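Local coordinates for protein probable benzoylformate decarboxylase (Rhodococcus jostii, PDB 7ORX) that binds thiamine diphosphate as a probable member of the three-domain thiamine pyrophosphate enzyme family and assembles from four chains, at residues C[234-239]-C[253-258]; C[240-245]-C[397-402]; C[52-57]-C[70-75]; C[84-89]-C[123-128]. One frame throughout, in Å; residues are numbered along the deposited sequence.

Contact 1: residues C[234-239]-C[253-258]; sequences VWIAPS and RGVLPA
Gly254 O accepts the N-H of Ile236 at 2.8 Å, in its carbonyl plane and nearly straight at 168°. The same oxygen meets the CA-H of Trp235, so two groups of the neighbouring strand converge on it. Leu256 N donates to Ile236 O at 3.0 Å; both Ile236 bonds, flanking Val255, follow the parallel pattern, while Arg253 N to Val234 O is bent (140°), one residue out of step. The side chain of Trp235 covers what the backbone has zipped together. With CG beside the backbone N and anti to the carbonyl carbon (chi1 -64°), its indole is clasped from two faces. Arg253 CB forms a CH-pi contact 3.7 Å from the centroid of the six-membered ring, while Leu256 CD2 presses the opposite face near the rim, 3.5 Å from Trp235 CE3. The guanidinium of Arg253 leads away, its NH1 bonded to Pro250 O. Ile236 and Val255 share the other side of the sheet, where both touch Trp387. Beyond the strands the pairing gives way to apolar contact, Pro238 CB lying 3.9 Å from Ala258 CB. Such pairing of 234-236 with the outermost strand 252-255 closes one border of the parallel, Rossmann-like sheet of the central domain.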
loop_
_atom_site.group_PDB
_atom_site.type_symbol
_atom_site.label_atom_id
_atom_site.label_comp_id
_atom_site.label_asym_id
_atom_site.label_seq_id
_atom_site.Cartn_x
_atom_site.Cartn_y
_atom_site.Cartn_z
ATOM N N VAL C 234 9.473 12.336 -40.027
ATOM C CA VAL C 234 8.860 12.427 -38.679
ATOM C C VAL C 234 7.780 11.365 -38.567
ATOM O O VAL C 234 6.878 11.399 -39.349
ATOM C CB VAL C 234 8.285 13.821 -38.427
ATOM C CG1 VAL C 234 7.492 13.872 -37.131
ATOM C CG2 VAL C 234 9.382 14.874 -38.419
ATOM N N TRP C 235 7.905 10.465 -37.617
ATOM C CA TRP C 235 6.864 9.512 -37.202
ATOM C C TRP C 235 6.325 9.933 -35.851
ATOM O O TRP C 235 7.092 10.524 -35.056
ATOM C CB TRP C 235 7.450 8.121 -37.067
ATOM C CG TRP C 235 7.957 7.560 -38.338
ATOM C CD1 TRP C 235 9.143 7.791 -38.958
ATOM C CD2 TRP C 235 7.245 6.613 -39.142
ATOM N NE1 TRP C 235 9.211 7.049 -40.117
ATOM C CE2 TRP C 235 8.062 6.322 -40.244
ATOM C CE3 TRP C 235 5.978 6.016 -39.037
ATOM C CZ2 TRP C 235 7.649 5.445 -41.228
ATOM C CZ3 TRP C 235 5.558 5.176 -40.031
ATOM C CH2 TRP C 235 6.385 4.898 -41.115
ATOM N N ILE C 236 5.093 9.563 -35.567
ATOM C CA ILE C 236 4.536 9.724 -34.201
ATOM C C ILE C 236 4.823 8.432 -33.424
ATOM O O ILE C 236 4.598 7.347 -33.985
ATOM C CB ILE C 236 3.042 10.061 -34.312
ATOM C CG1 ILE C 236 2.861 11.440 -34.938
ATOM C CG2 ILE C 236 2.339 9.963 -32.967
ATOM C CD1 ILE C 236 1.393 11.793 -35.186
ATOM N N ALA C 237 5.248 8.520 -32.178
ATOM C CA ALA C 237 5.463 7.342 -31.335
ATOM C C ALA C 237 4.195 6.514 -31.244
ATOM O O ALA C 237 3.076 7.022 -31.212
ATOM C CB ALA C 237 5.854 7.786 -29.952
ATOM N N PRO C 238 4.339 5.197 -31.073
ATOM C CA PRO C 238 3.205 4.291 -31.041
ATOM C C PRO C 238 2.196 4.536 -29.929
ATOM O O PRO C 238 2.556 4.994 -28.954
ATOM C CB PRO C 238 3.826 2.909 -30.846
ATOM C CG PRO C 238 5.144 3.215 -30.208
ATOM C CD PRO C 238 5.606 4.496 -30.872
ATOM N N SER C 239 0.944 4.113 -30.146
ATOM C CA SER C 239 -0.193 4.274 -29.210
ATOM C C SER C 239 -0.228 5.759 -28.825
ATOM O O SER C 239 -0.192 6.110 -27.639
ATOM C CB SER C 239 -0.023 3.366 -27.999
ATOM O OG SER C 239 0.298 2.011 -28.344
ATOM N N ARG C 253 5.217 10.944 -41.775
ATOM C CA ARG C 253 5.201 9.539 -42.287
ATOM C C ARG C 253 4.140 8.675 -41.606
ATOM O O ARG C 253 4.000 7.554 -42.014
ATOM C CB ARG C 253 6.551 8.865 -42.055
ATOM C CG ARG C 253 7.704 9.470 -42.837
ATOM C CD ARG C 253 7.604 9.149 -44.308
ATOM N NE ARG C 253 8.605 9.870 -45.075
ATOM C CZ ARG C 253 8.448 11.100 -45.561
ATOM N NH1 ARG C 253 7.315 11.779 -45.383
ATOM N NH2 ARG C 253 9.453 11.634 -46.238
ATOM N N GLY C 254 3.473 9.158 -40.573
ATOM C CA GLY C 254 2.410 8.440 -39.858
ATOM C C GLY C 254 2.813 8.000 -38.462
ATOM O O GLY C 254 3.702 8.606 -37.855
ATOM N N VAL C 255 2.134 6.978 -37.969
ATOM C CA VAL C 255 2.259 6.441 -36.601
ATOM C C VAL C 255 3.072 5.158 -36.661
ATOM O O VAL C 255 2.785 4.340 -37.455
ATOM C CB VAL C 255 0.866 6.220 -36.014
ATOM C CG1 VAL C 255 0.900 5.535 -34.665
ATOM C CG2 VAL C 255 0.136 7.538 -35.895
ATOM N N LEU C 256 4.071 5.006 -35.809
ATOM C CA LEU C 256 4.863 3.764 -35.728
ATOM C C LEU C 256 3.919 2.684 -35.236
ATOM O O LEU C 256 3.031 2.960 -34.447
ATOM C CB LEU C 256 6.041 3.989 -34.778
ATOM C CG LEU C 256 7.151 4.816 -35.392
ATOM C CD1 LEU C 256 8.280 5.037 -34.418
ATOM C CD2 LEU C 256 7.691 4.141 -36.624
ATOM N N PRO C 257 4.049 1.446 -35.735
ATOM C CA PRO C 257 3.227 0.341 -35.241
ATOM C C PRO C 257 3.682 -0.021 -33.829
ATOM O O PRO C 257 4.858 0.168 -33.520
ATOM C CB PRO C 257 3.508 -0.788 -36.220
ATOM C CG PRO C 257 4.876 -0.451 -36.780
ATOM C CD PRO C 257 4.953 1.052 -36.826
ATOM N N ALA C 258 2.758 -0.511 -33.006
ATOM C CA ALA C 258 2.959 -0.728 -31.550
ATOM C C ALA C 258 3.355 -2.184 -31.299
ATOM O O ALA C 258 2.914 -2.761 -30.293
ATOM C CB ALA C 258 1.710 -0.341 -30.793
#

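Contact 2: residues C[240-245]-C[397-402]; sequences PSRCPF and SYYFPA
Arg242 runs alongside Tyr399, the two side chains pointing the same way. Arg242 CB lies 3.8 Å from Tyr398 O, and CG stands about equally far from that oxygen and from Tyr399 CD1. A bend at chi3 (68°) lays the end of the chain against the phenol: Arg242 NE is 3.6 Å from Tyr399 CE1, and this carbon sits over one face of the guanidinium, toward its rim. The two planes are 59° apart, so the tyrosine offers its edge rather than its face. At the tip, Arg242 NH2 comes to 3.5 Å from Tyr399 OH, whereas NE forms a salt bridge with Asp215, which helps to fix the rotation of the group. Backbones meet beside it: Phe400 N donates to Ser241 O at 2.9 Å, approaching from 34° out of the carbonyl plane, and the CA-H of Tyr399 points to the same oxygen. Farther along, Cys243 CB packs on Tyr398 CB at 3.7 Å, and the Tyr398 ring also meets the inclined rings of Trp387 and Phe386. It is a buried domain interface, in which a loop of the Rossmann-like central domain docks on 398-399, the edge strand in the sheet of the C-terminal cofactor-binding domain.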
loop_
_atom_site.group_PDB
_atom_site.type_symbol
_atom_site.label_atom_id
_atom_site.label_comp_id
_atom_site.label_asym_id
_atom_site.label_seq_id
_atom_site.Cartn_x
_atom_site.Cartn_y
_atom_site.Cartn_z
ATOM N N PRO C 240 -0.365 6.669 -29.827
ATOM C CA PRO C 240 -0.444 8.093 -29.551
ATOM C C PRO C 240 -1.768 8.501 -28.915
ATOM O O PRO C 240 -2.820 7.977 -29.238
ATOM C CB PRO C 240 -0.347 8.711 -30.947
ATOM C CG PRO C 240 -0.987 7.694 -31.845
ATOM C CD PRO C 240 -0.586 6.361 -31.259
ATOM N N SER C 241 -1.705 9.468 -28.045
ATOM C CA SER C 241 -2.838 10.092 -27.334
ATOM C C SER C 241 -2.955 11.533 -27.827
ATOM O O SER C 241 -3.975 12.106 -27.537
ATOM C CB SER C 241 -2.554 10.022 -25.839
ATOM O OG SER C 241 -1.181 10.384 -25.587
ATOM N N ARG C 242 -1.909 12.106 -28.456
ATOM C CA ARG C 242 -1.962 13.481 -29.007
ATOM C C ARG C 242 -1.276 13.496 -30.366
ATOM O O ARG C 242 -0.580 12.545 -30.696
ATOM C CB ARG C 242 -1.310 14.465 -28.049
ATOM C CG ARG C 242 -1.909 14.410 -26.644
ATOM C CD ARG C 242 -1.241 15.408 -25.700
ATOM N NE ARG C 242 -1.540 16.779 -26.075
ATOM C CZ ARG C 242 -1.718 17.776 -25.240
ATOM N NH1 ARG C 242 -1.629 17.567 -23.940
ATOM N NH2 ARG C 242 -2.013 18.981 -25.701
ATOM N N CYS C 243 -1.473 14.539 -31.139
ATOM C CA CYS C 243 -0.792 14.696 -32.428
ATOM C C CYS C 243 0.221 15.827 -32.305
ATOM O O CYS C 243 -0.149 16.982 -32.130
ATOM C CB CYS C 243 -1.772 15.032 -33.534
ATOM S SG CYS C 243 -0.910 15.324 -35.098
ATOM N N PRO C 244 1.519 15.513 -32.312
ATOM C CA PRO C 244 2.553 16.511 -32.099
ATOM C C PRO C 244 3.121 17.194 -33.341
ATOM O O PRO C 244 4.114 17.917 -33.250
ATOM C CB PRO C 244 3.660 15.660 -31.470
ATOM C CG PRO C 244 3.522 14.350 -32.191
ATOM C CD PRO C 244 2.033 14.150 -32.284
ATOM N N PHE C 245 2.507 16.983 -34.490
ATOM C CA PHE C 245 3.113 17.464 -35.757
ATOM C C PHE C 245 2.040 17.629 -36.813
ATOM O O PHE C 245 1.087 16.862 -36.822
ATOM C CB PHE C 245 4.115 16.416 -36.221
ATOM C CG PHE C 245 5.150 16.924 -37.169
ATOM C CD1 PHE C 245 6.236 17.635 -36.698
ATOM C CD2 PHE C 245 5.076 16.619 -38.509
ATOM C CE1 PHE C 245 7.214 18.086 -37.562
ATOM C CE2 PHE C 245 6.068 17.061 -39.378
ATOM C CZ PHE C 245 7.131 17.811 -38.907
ATOM N N SER C 397 -4.949 19.287 -31.609
ATOM C CA SER C 397 -5.949 18.869 -32.615
ATOM C C SER C 397 -6.420 17.422 -32.445
ATOM O O SER C 397 -7.444 17.095 -33.075
ATOM C CB SER C 397 -5.426 19.080 -33.985
ATOM O OG SER C 397 -5.247 20.464 -34.218
ATOM N N TYR C 398 -5.754 16.603 -31.632
ATOM C CA TYR C 398 -6.059 15.162 -31.438
ATOM C C TYR C 398 -5.825 14.769 -29.969
ATOM O O TYR C 398 -4.762 15.069 -29.432
ATOM C CB TYR C 398 -5.180 14.316 -32.362
ATOM C CG TYR C 398 -5.461 12.834 -32.336
ATOM C CD1 TYR C 398 -6.456 12.298 -33.116
ATOM C CD2 TYR C 398 -4.750 11.958 -31.535
ATOM C CE1 TYR C 398 -6.743 10.951 -33.106
ATOM C CE2 TYR C 398 -5.030 10.595 -31.504
ATOM C CZ TYR C 398 -6.029 10.096 -32.305
ATOM O OH TYR C 398 -6.355 8.772 -32.309
ATOM N N TYR C 399 -6.807 14.103 -29.376
ATOM C CA TYR C 399 -6.719 13.422 -28.066
ATOM C C TYR C 399 -7.313 12.016 -28.229
ATOM O O TYR C 399 -8.332 11.858 -28.825
ATOM C CB TYR C 399 -7.419 14.225 -26.962
ATOM C CG TYR C 399 -6.875 15.615 -26.855
ATOM C CD1 TYR C 399 -5.713 15.872 -26.187
ATOM C CD2 TYR C 399 -7.478 16.669 -27.495
ATOM C CE1 TYR C 399 -5.168 17.145 -26.110
ATOM C CE2 TYR C 399 -6.949 17.949 -27.451
ATOM C CZ TYR C 399 -5.798 18.186 -26.743
ATOM O OH TYR C 399 -5.342 19.447 -26.736
ATOM N N PHE C 400 -6.632 11.021 -27.671
ATOM C CA PHE C 400 -7.041 9.600 -27.605
ATOM C C PHE C 400 -6.647 9.115 -26.204
ATOM O O PHE C 400 -5.623 9.502 -25.682
ATOM C CB PHE C 400 -6.373 8.843 -28.763
ATOM C CG PHE C 400 -6.641 7.365 -28.789
ATOM C CD1 PHE C 400 -6.055 6.515 -27.891
ATOM C CD2 PHE C 400 -7.525 6.817 -29.698
ATOM C CE1 PHE C 400 -6.328 5.154 -27.905
ATOM C CE2 PHE C 400 -7.817 5.460 -29.704
ATOM C CZ PHE C 400 -7.233 4.630 -28.788
ATOM N N PRO C 401 -7.425 8.227 -25.564
ATOM C CA PRO C 401 -7.129 7.805 -24.203
ATOM C C PRO C 401 -5.717 7.225 -24.085
ATOM O O PRO C 401 -5.430 6.254 -24.766
ATOM C CB PRO C 401 -8.190 6.722 -23.901
ATOM C CG PRO C 401 -8.758 6.345 -25.238
ATOM C CD PRO C 401 -8.640 7.589 -26.080
ATOM N N ALA C 402 -4.909 7.771 -23.181
ATOM C CA ALA C 402 -3.456 7.490 -23.117
ATOM C C ALA C 402 -3.174 6.128 -22.488
ATOM O O ALA C 402 -2.054 5.689 -22.630
ATOM C CB ALA C 402 -2.713 8.614 -22.427
#

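Contact 3: residues C[52-57]-C[70-75]; sequences AVLSMA and VNLHAA. With TPP (thiamine diphosphate), chain K.
Val53, Leu54 and Ala57 of helix 50-64 settle on Val70 and Leu72 of strand 68-73, the helix-on-sheet packing of a beta-alpha-beta crossover. The helix links strand 43-46 to strand 68-73 of the same parallel sheet, and its segment runs antiparallel to the strand, at 171°, with the axes 9.1 Å apart. Val70 lies in the middle of the first shell. Its CG1, anti to the backbone N (chi1 175°), faces Val53 CG1 at 3.9 Å and, more loosely, Leu54 CD1; its CG2, on the other branch, meets Ala57 CB at 3.5 Å. The two valines cross obliquely. Leu72 engages the helix with both methyls: CD2 slides past Val53 CG1 in the opposite direction, while CD1 meets Leu54 CD1 at 4.2 Å, the two leucines lying at about a right angle. No hydrogen bond joins the two segments, whose contact is wholly between apolar side chains.

Outward from this layer, Leu54 also packs on Ala84, Leu85 and Ser88 of helix 82-90 and on Leu95 and Val97 of the next strand. Thr98 OG1 is hydrogen-bonded to Val70 O. Val70 and Leu72 face the helix, Asn71 points away from it, and beyond Leu72, His73 turns to the cofactor, which is also gripped by hydrogen bonds from the second subunit. A bond from His73 ND1 to Glu31 helps to orient the imidazole. Ala74 CB lies over one ring face; C7' of thiamine diphosphate lies above the other, toward the rim, and His73 CD2 stands 3.5 Å from C4' of the aminopyrimidine.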
loop_
_atom_site.group_PDB
_atom_site.type_symbol
_atom_site.label_atom_id
_atom_site.label_comp_id
_atom_site.label_asym_id
_atom_site.label_seq_id
_atom_site.Cartn_x
_atom_site.Cartn_y
_atom_site.Cartn_z
ATOM N N ALA C 52 -17.307 9.831 -15.803
ATOM C CA ALA C 52 -17.639 10.926 -16.728
ATOM C C ALA C 52 -17.093 12.241 -16.170
ATOM O O ALA C 52 -16.416 12.957 -16.923
ATOM C CB ALA C 52 -19.137 10.969 -16.930
ATOM N N VAL C 53 -17.366 12.534 -14.894
ATOM C CA VAL C 53 -16.873 13.776 -14.234
ATOM C C VAL C 53 -15.371 13.899 -14.488
ATOM O O VAL C 53 -14.852 14.945 -14.857
ATOM C CB VAL C 53 -17.129 13.697 -12.726
ATOM C CG1 VAL C 53 -16.291 14.693 -11.939
ATOM C CG2 VAL C 53 -18.601 13.834 -12.414
ATOM N N LEU C 54 -14.688 12.814 -14.249
ATOM C CA LEU C 54 -13.238 12.895 -14.152
ATOM C C LEU C 54 -12.669 12.965 -15.566
ATOM O O LEU C 54 -11.745 13.776 -15.797
ATOM C CB LEU C 54 -12.773 11.695 -13.347
ATOM C CG LEU C 54 -11.336 11.856 -12.933
ATOM C CD1 LEU C 54 -11.199 11.567 -11.455
ATOM C CD2 LEU C 54 -10.448 10.998 -13.840
ATOM N N SER C 55 -13.233 12.198 -16.489
ATOM C CA SER C 55 -12.846 12.264 -17.923
ATOM C C SER C 55 -13.166 13.646 -18.519
ATOM O O SER C 55 -12.346 14.123 -19.319
ATOM C CB SER C 55 -13.513 11.180 -18.698
ATOM O OG SER C 55 -12.926 9.920 -18.433
ATOM N N MET C 56 -14.295 14.272 -18.151
ATOM C CA MET C 56 -14.611 15.670 -18.545
ATOM C C MET C 56 -13.489 16.596 -18.035
ATOM O O MET C 56 -13.017 17.456 -18.791
ATOM C CB MET C 56 -15.949 16.138 -17.962
ATOM C CG MET C 56 -17.127 15.909 -18.855
ATOM S SD MET C 56 -18.767 16.065 -18.020
ATOM C CE MET C 56 -18.478 17.658 -17.294
ATOM N N ALA C 57 -13.088 16.425 -16.768
ATOM C CA ALA C 57 -12.058 17.244 -16.128
ATOM C C ALA C 57 -10.774 17.060 -16.922
ATOM O O ALA C 57 -10.095 18.041 -17.181
ATOM C CB ALA C 57 -11.903 16.825 -14.695
ATOM N N VAL C 70 -11.387 18.516 -9.290
ATOM C CA VAL C 70 -12.495 17.524 -9.311
ATOM C C VAL C 70 -12.968 17.354 -7.868
ATOM O O VAL C 70 -12.111 17.411 -7.009
ATOM C CB VAL C 70 -11.967 16.210 -9.889
ATOM C CG1 VAL C 70 -13.008 15.124 -9.829
ATOM C CG2 VAL C 70 -11.418 16.419 -11.291
ATOM N N ASN C 71 -14.254 17.130 -7.612
ATOM C CA ASN C 71 -14.765 16.904 -6.245
ATOM C C ASN C 71 -15.701 15.695 -6.267
ATOM O O ASN C 71 -16.785 15.750 -6.878
ATOM C CB ASN C 71 -15.431 18.163 -5.711
ATOM C CG ASN C 71 -15.942 18.012 -4.294
ATOM O OD1 ASN C 71 -15.265 17.459 -3.429
ATOM N ND2 ASN C 71 -17.146 18.501 -4.049
ATOM N N LEU C 72 -15.334 14.617 -5.596
ATOM C CA LEU C 72 -16.053 13.332 -5.672
ATOM C C LEU C 72 -16.542 12.950 -4.283
ATOM O O LEU C 72 -16.115 13.567 -3.295
ATOM C CB LEU C 72 -15.074 12.278 -6.181
ATOM C CG LEU C 72 -14.514 12.537 -7.570
ATOM C CD1 LEU C 72 -13.414 11.527 -7.906
ATOM C CD2 LEU C 72 -15.623 12.483 -8.608
ATOM N N HIS C 73 -17.357 11.903 -4.228
ATOM C CA HIS C 73 -18.065 11.462 -3.009
ATOM C C HIS C 73 -17.412 10.215 -2.412
ATOM O O HIS C 73 -17.694 9.128 -2.901
ATOM C CB HIS C 73 -19.552 11.219 -3.278
ATOM C CG HIS C 73 -20.213 10.659 -2.067
ATOM N ND1 HIS C 73 -20.269 11.367 -0.845
ATOM C CD2 HIS C 73 -20.724 9.436 -1.830
ATOM C CE1 HIS C 73 -20.842 10.617 0.067
ATOM N NE2 HIS C 73 -21.137 9.427 -0.517
ATOM N N ALA C 74 -16.654 10.373 -1.315
ATOM C CA ALA C 74 -16.249 9.274 -0.400
ATOM C C ALA C 74 -15.519 8.182 -1.194
ATOM O O ALA C 74 -14.855 8.521 -2.208
ATOM C CB ALA C 74 -17.484 8.760 0.320
ATOM N N ALA C 75 -15.658 6.913 -0.784
ATOM C CA ALA C 75 -14.993 5.732 -1.389
ATOM C C ALA C 75 -15.723 5.265 -2.662
ATOM O O ALA C 75 -15.018 4.901 -3.644
ATOM C CB ALA C 75 -14.910 4.623 -0.361
HETATM N "N1'" TPP K . -22.181 8.943 -6.012
HETATM C "C2'" TPP K . -22.137 7.674 -5.586
HETATM C CM2 TPP K . -21.403 6.680 -6.424
HETATM N "N3'" TPP K . -22.693 7.223 -4.460
HETATM C "C4'" TPP K . -23.351 8.110 -3.698
HETATM N "N4'" TPP K . -23.893 7.642 -2.559
HETATM C "C5'" TPP K . -23.469 9.467 -4.072
HETATM C "C6'" TPP K . -22.846 9.827 -5.251
HETATM C "C7'" TPP K . -24.216 10.470 -3.225
HETATM N N3 TPP K . -25.666 10.226 -3.196
HETATM C C2 TPP K . -26.251 9.506 -2.240
HETATM S S1 TPP K . -27.897 9.917 -2.099
HETATM C C5 TPP K . -27.841 10.621 -3.689
HETATM C C4 TPP K . -26.568 10.739 -4.137
HETATM C CM4 TPP K . -26.134 11.328 -5.446
HETATM C C6 TPP K . -29.108 10.999 -4.413
HETATM C C7 TPP K . -29.590 9.932 -5.385
HETATM O O7 TPP K . -30.801 10.400 -6.048
HETATM P PA TPP K . -32.047 9.405 -6.305
HETATM O O1A TPP K . -31.544 8.035 -6.612
HETATM O O2A TPP K . -32.884 10.195 -7.250
HETATM O O3A TPP K . -32.788 9.254 -4.897
HETATM P PB TPP K . -33.828 10.217 -4.159
HETATM O O1B TPP K . -34.952 9.344 -3.631
HETATM O O2B TPP K . -33.034 10.852 -3.056
HETATM O O3B TPP K . -34.284 11.205 -5.203
#

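Contact 4: residues C[84-89]-C[123-128]; sequences ALTNSV and KPLVKW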
loop_
_atom_site.group_PDB
_atom_site.type_symbol
_atom_site.label_atom_id
_atom_site.label_comp_id
_atom_site.label_asym_id
_atom_site.label_seq_id
_atom_site.Cartn_x
_atom_site.Cartn_y
_atom_site.Cartn_z
ATOM N N ALA C 84 -10.891 5.970 -15.105
ATOM C CA ALA C 84 -10.643 7.230 -15.835
ATOM C C ALA C 84 -9.261 7.763 -15.459
ATOM O O ALA C 84 -8.538 8.190 -16.348
ATOM C CB ALA C 84 -11.750 8.186 -15.543
ATOM N N LEU C 85 -8.904 7.641 -14.185
ATOM C CA LEU C 85 -7.670 8.214 -13.588
ATOM C C LEU C 85 -6.433 7.599 -14.248
ATOM O O LEU C 85 -5.431 8.304 -14.345
ATOM C CB LEU C 85 -7.708 7.939 -12.084
ATOM C CG LEU C 85 -7.186 9.029 -11.182
ATOM C CD1 LEU C 85 -7.413 10.422 -11.755
ATOM C CD2 LEU C 85 -7.820 8.894 -9.812
ATOM N N THR C 86 -6.501 6.346 -14.700
ATOM C CA THR C 86 -5.386 5.690 -15.431
ATOM C C THR C 86 -5.008 6.536 -16.655
ATOM O O THR C 86 -3.806 6.647 -16.949
ATOM C CB THR C 86 -5.722 4.255 -15.883
ATOM O OG1 THR C 86 -6.761 4.211 -16.896
ATOM C CG2 THR C 86 -6.049 3.365 -14.696
ATOM N N ASN C 87 -5.992 7.065 -17.385
ATOM C CA ASN C 87 -5.701 7.843 -18.611
ATOM C C ASN C 87 -4.929 9.093 -18.192
ATOM O O ASN C 87 -3.979 9.448 -18.887
ATOM C CB ASN C 87 -6.967 8.144 -19.430
ATOM C CG ASN C 87 -7.416 6.926 -20.218
ATOM O OD1 ASN C 87 -6.612 6.237 -20.839
ATOM N ND2 ASN C 87 -8.698 6.633 -20.204
ATOM N N SER C 88 -5.311 9.696 -17.060
ATOM C CA SER C 88 -4.704 10.953 -16.541
ATOM C C SER C 88 -3.210 10.749 -16.264
ATOM O O SER C 88 -2.413 11.634 -16.610
ATOM C CB SER C 88 -5.454 11.421 -15.351
ATOM O OG SER C 88 -6.864 11.422 -15.649
ATOM N N VAL C 89 -2.854 9.571 -15.757
ATOM C CA VAL C 89 -1.451 9.211 -15.453
ATOM C C VAL C 89 -0.644 9.268 -16.748
ATOM O O VAL C 89 0.358 10.002 -16.797
ATOM C CB VAL C 89 -1.383 7.849 -14.737
ATOM C CG1 VAL C 89 -0.008 7.221 -14.765
ATOM C CG2 VAL C 89 -1.888 7.977 -13.304
ATOM N N LYS C 123 -3.894 4.826 -4.767
ATOM C CA LYS C 123 -2.603 4.180 -5.163
ATOM C C LYS C 123 -2.920 2.882 -5.920
ATOM O O LYS C 123 -3.861 2.157 -5.560
ATOM C CB LYS C 123 -1.672 3.940 -3.960
ATOM C CG LYS C 123 -1.071 5.183 -3.338
ATOM C CD LYS C 123 -1.008 6.360 -4.265
ATOM C CE LYS C 123 -0.183 7.489 -3.674
ATOM N NZ LYS C 123 1.219 7.470 -4.153
ATOM N N PRO C 124 -2.128 2.536 -6.972
ATOM C CA PRO C 124 -0.867 3.210 -7.303
ATOM C C PRO C 124 -0.928 4.272 -8.413
ATOM O O PRO C 124 0.078 4.537 -9.030
ATOM C CB PRO C 124 -0.062 2.008 -7.828
ATOM C CG PRO C 124 -1.069 1.234 -8.642
ATOM C CD PRO C 124 -2.386 1.436 -7.917
ATOM N N LEU C 125 -2.096 4.852 -8.664
ATOM C CA LEU C 125 -2.325 5.675 -9.882
ATOM C C LEU C 125 -1.732 7.067 -9.697
ATOM O O LEU C 125 -0.596 7.301 -10.174
ATOM C CB LEU C 125 -3.826 5.699 -10.185
ATOM C CG LEU C 125 -4.338 4.393 -10.797
ATOM C CD1 LEU C 125 -5.772 4.540 -11.244
ATOM C CD2 LEU C 125 -3.457 3.935 -11.969
ATOM N N VAL C 126 -2.489 7.925 -9.028
ATOM C CA VAL C 126 -2.091 9.269 -8.525
ATOM C C VAL C 126 -0.614 9.305 -8.142
ATOM O O VAL C 126 -0.165 8.324 -7.549
ATOM C CB VAL C 126 -3.011 9.612 -7.358
ATOM C CG1 VAL C 126 -4.472 9.601 -7.810
ATOM C CG2 VAL C 126 -2.831 8.638 -6.207
ATOM N N LYS C 127 0.100 10.378 -8.513
ATOM C CA LYS C 127 1.501 10.653 -8.098
ATOM C C LYS C 127 1.620 10.788 -6.580
ATOM O O LYS C 127 2.695 10.594 -6.041
ATOM C CB LYS C 127 1.964 12.060 -8.445
ATOM C CG LYS C 127 2.222 12.327 -9.890
ATOM C CD LYS C 127 2.537 13.773 -10.098
ATOM C CE LYS C 127 3.854 14.131 -9.453
ATOM N NZ LYS C 127 4.532 15.196 -10.218
ATOM N N TRP C 128 0.583 11.326 -5.963
ATOM C CA TRP C 128 0.635 11.782 -4.560
ATOM C C TRP C 128 -0.770 11.791 -3.978
ATOM O O TRP C 128 -1.679 12.230 -4.690
ATOM C CB TRP C 128 1.249 13.182 -4.486
ATOM C CG TRP C 128 1.489 13.561 -3.058
ATOM C CD1 TRP C 128 2.394 12.993 -2.210
ATOM C CD2 TRP C 128 0.709 14.464 -2.262
ATOM N NE1 TRP C 128 2.206 13.471 -0.940
ATOM C CE2 TRP C 128 1.225 14.414 -0.956
ATOM C CE3 TRP C 128 -0.357 15.319 -2.535
ATOM C CZ2 TRP C 128 0.755 15.226 0.057
ATOM C CZ3 TRP C 128 -0.854 16.105 -1.522
ATOM C CH2 TRP C 128 -0.298 16.061 -0.237
#
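Leu125 and Thr86 meet at a slant, the forked end of the leucine against the methyl of the threonine. Both prongs take part: Leu125 CD1 lies 3.7 Å from Thr86 CG2, and CD2 is scarcely farther. The torsion of Thr86 explains which branch is offered. With OG1 lodged between the backbone N and the carbonyl carbon (chi1 67°), the hydroxyl turns from the loop and bonds to Gly83 O of its own helix and to Ser403 OG, leaving CG2 for Leu125. One turn farther on, Val89 lies against the backbone side of the same leucine. Its CG2 approaches Leu125 O at 3.5 Å and Leu125 CB at 4.3 Å. Leu85 works on two neighbours at once, as its CB touches Leu125 CD1 at 4.0 Å while CD2 reaches Val126 CG1, the latter pair crossing at an angle. Leu125 thus presents its tip to Leu85 and Thr86, its base to Val89. Pro124, preceded by a cis peptide, packs on Val116 of the second subunit. With no hydrogen bond or salt bridge between 84-89 and 123-128, the join rests on branched aliphatic groups, one methyl packed on a peptide oxygen, and on the removal of their surface from water.

How the contacts relate
The four contacts trace a path through the three domains of one chain. Contacts 1 and 2, with centres 11 Å apart, interleave along the sequence and touch, Ile236 CD1 packing on Pro244 CD. Loop 240-245 lies between the two strands of contact 1 and docks on 397-402. Contacts 3 and 4 share a layer in which Leu54 CD2 lies 3.5 Å from Ala84 CB. Contact 4 also adjoins contact 2 through Asn87 and Pro401. Contacts 1 and 3, 32 Å apart between centres, stand on opposite sides of the chain's centre. Contact 3 touches thiamine diphosphate directly; the side chains of Phe400 and Thr86, in contacts 2 and 4, are about 8 Å from a molecule other than the one His73 meets.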